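Aspartokinase (Clostridium acetobutylicum, PDB 3TVI) probably phosphorylates the beta-carboxyl group of L-aspartate with ATP, opening the route to threonine, methionine and lysine. Local coordinates at residues G10-A15 / W207-G212. Residues are numbered along the deposited sequence; the frame is centred on the assembly and turned at random.
Sequences GGSSLA and WTDVSG
S12 and D209 face each other where the loop after strand 5-9 meets the end of strand 203-208. Both CB atoms point across the gap. The S12 hydroxyl gives a weak hydrogen bond to one carboxylate oxygen, with S12 OG 3.4 Å from D209 OD1. The same hydroxyl lies close to the aspartate stem, with S12 OG 3.6 Å from D209 CB. In D209 the carboxylate carbon CG stands between the backbone N and the carbonyl carbon (chi1 64°), which together with the turn of the carboxylate about CB-CG brings OD1 to the serine.

Deeper in, the backbones meet. G10 N donates to W207 O over 3.4 Å, a weak bond bent to 143° at the hydrogen. It continues the pairing of the parallel strands 5-9 and 203-208, in which W207 also bonds to K8 through the backbone. S13 OG comes near the same carbonyl, 3.5 Å from W207 O. S13 OG is anti to the carbonyl carbon of S13, on the side of its backbone N (chi1 -44°), and is hydrogen-bonded to T266 OG1.

The W207 ring stacks on F9 and its NE1 bonds to E205. T208 points its CB away from the loop. T208 OG1 accepts from V210 N at 3.1 Å, forming an ST turn where the chain leaves the strand. On the other side of the contact, S13 N bonds weakly to G10 O, and L14 N reaches G11 O at 3.1 Å. These bonds close the loop after G10 into two overlapping tight turns.

G10 and G11, like T208 and D209, are predicted to bind ATP. The contact joins two segments of the probable nucleotide site at the ends of neighbouring parallel strands, an arrangement characteristic of the amino acid kinase fold, with its glycine-rich loop after the first strand.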
loop_
_atom_site.group_PDB
_atom_site.type_symbol
_atom_site.label_atom_id
_atom_site.label_comp_id
_atom_site.label_asym_id
_atom_site.label_seq_id
_atom_site.Cartn_x
_atom_site.Cartn_y
_atom_site.Cartn_z
ATOM N N GLY B 10 -18.273 29.108 -17.825
ATOM C CA GLY B 10 -17.921 27.950 -18.627
ATOM C C GLY B 10 -18.819 27.804 -19.823
ATOM O O GLY B 10 -19.703 28.626 -20.039
ATOM N N GLY B 11 -18.598 26.741 -20.587
ATOM C CA GLY B 11 -19.320 26.498 -21.837
ATOM C C GLY B 11 -20.818 26.441 -21.676
ATOM O O GLY B 11 -21.553 26.991 -22.489
ATOM N N SER B 12 -21.269 25.777 -20.618
ATOM C CA SER B 12 -22.702 25.696 -20.327
ATOM C C SER B 12 -23.291 27.073 -20.000
ATOM O O SER B 12 -24.468 27.315 -20.259
ATOM C CB SER B 12 -22.967 24.738 -19.163
ATOM O OG SER B 12 -22.504 25.289 -17.942
ATOM N N SER B 13 -22.471 27.961 -19.433
ATOM C CA SER B 13 -22.887 29.337 -19.134
ATOM C C SER B 13 -22.875 30.273 -20.359
ATOM O O SER B 13 -23.352 31.410 -20.285
ATOM C CB SER B 13 -22.004 29.927 -18.034
ATOM O OG SER B 13 -21.808 28.993 -16.987
ATOM N N LEU B 14 -22.319 29.808 -21.471
ATOM C CA LEU B 14 -22.343 30.575 -22.701
ATOM C C LEU B 14 -22.711 29.675 -23.887
ATOM O O LEU B 14 -22.172 29.833 -24.973
ATOM C CB LEU B 14 -20.978 31.228 -22.932
ATOM C CG LEU B 14 -20.327 32.016 -21.789
ATOM C CD1 LEU B 14 -18.873 32.331 -22.097
ATOM C CD2 LEU B 14 -21.067 33.305 -21.503
ATOM N N ALA B 15 -23.631 28.735 -23.690
ATOM C CA ALA B 15 -24.008 27.814 -24.768
ATOM C C ALA B 15 -24.818 28.514 -25.872
ATOM O O ALA B 15 -24.754 28.135 -27.050
ATOM C CB ALA B 15 -24.790 26.634 -24.208
ATOM N N TRP B 207 -18.246 30.225 -12.196
ATOM C CA TRP B 207 -19.640 29.979 -12.545
ATOM C C TRP B 207 -19.830 28.812 -13.456
ATOM O O TRP B 207 -19.275 28.766 -14.548
ATOM C CB TRP B 207 -20.243 31.216 -13.166
ATOM C CG TRP B 207 -20.430 32.304 -12.163
ATOM C CD1 TRP B 207 -19.511 33.257 -11.759
ATOM C CD2 TRP B 207 -21.621 32.567 -11.376
ATOM N NE1 TRP B 207 -20.049 34.077 -10.803
ATOM C CE2 TRP B 207 -21.310 33.712 -10.528
ATOM C CE3 TRP B 207 -22.868 31.985 -11.287
ATOM C CZ2 TRP B 207 -22.230 34.244 -9.655
ATOM C CZ3 TRP B 207 -23.793 32.523 -10.393
ATOM C CH2 TRP B 207 -23.481 33.632 -9.602
ATOM N N THR B 208 -20.661 27.873 -13.007
ATOM C CA THR B 208 -20.838 26.575 -13.653
ATOM C C THR B 208 -22.325 26.256 -13.713
ATOM O O THR B 208 -23.145 27.161 -13.596
ATOM C CB THR B 208 -20.109 25.490 -12.846
ATOM O OG1 THR B 208 -20.954 25.028 -11.785
ATOM C CG2 THR B 208 -18.819 26.053 -12.256
ATOM N N ASP B 209 -22.679 24.981 -13.876
ATOM C CA ASP B 209 -24.092 24.592 -13.958
ATOM C C ASP B 209 -24.544 23.740 -12.783
ATOM O O ASP B 209 -25.520 23.013 -12.893
ATOM C CB ASP B 209 -24.389 23.876 -15.284
ATOM C CG ASP B 209 -23.652 22.556 -15.422
ATOM O OD1 ASP B 209 -22.485 22.565 -15.884
ATOM O OD2 ASP B 209 -24.251 21.508 -15.082
ATOM N N VAL B 210 -23.836 23.837 -11.661
ATOM C CA VAL B 210 -24.192 23.116 -10.432
ATOM C C VAL B 210 -23.931 24.003 -9.216
ATOM O O VAL B 210 -22.908 24.690 -9.152
ATOM C CB VAL B 210 -23.378 21.821 -10.271
ATOM C CG1 VAL B 210 -23.569 20.919 -11.478
ATOM C CG2 VAL B 210 -21.907 22.140 -10.057
ATOM N N SER B 211 -24.848 23.977 -8.249
ATOM C CA SER B 211 -24.771 24.855 -7.079
ATOM C C SER B 211 -23.720 24.403 -6.049
ATOM O O SER B 211 -24.044 24.056 -4.914
ATOM C CB SER B 211 -26.146 24.957 -6.440
ATOM O OG SER B 211 -27.086 25.380 -7.399
ATOM N N GLY B 212 -22.456 24.438 -6.447
ATOM C CA GLY B 212 -21.384 23.941 -5.602
ATOM C C GLY B 212 -21.144 22.455 -5.792
ATOM O O GLY B 212 -21.559 21.871 -6.790
#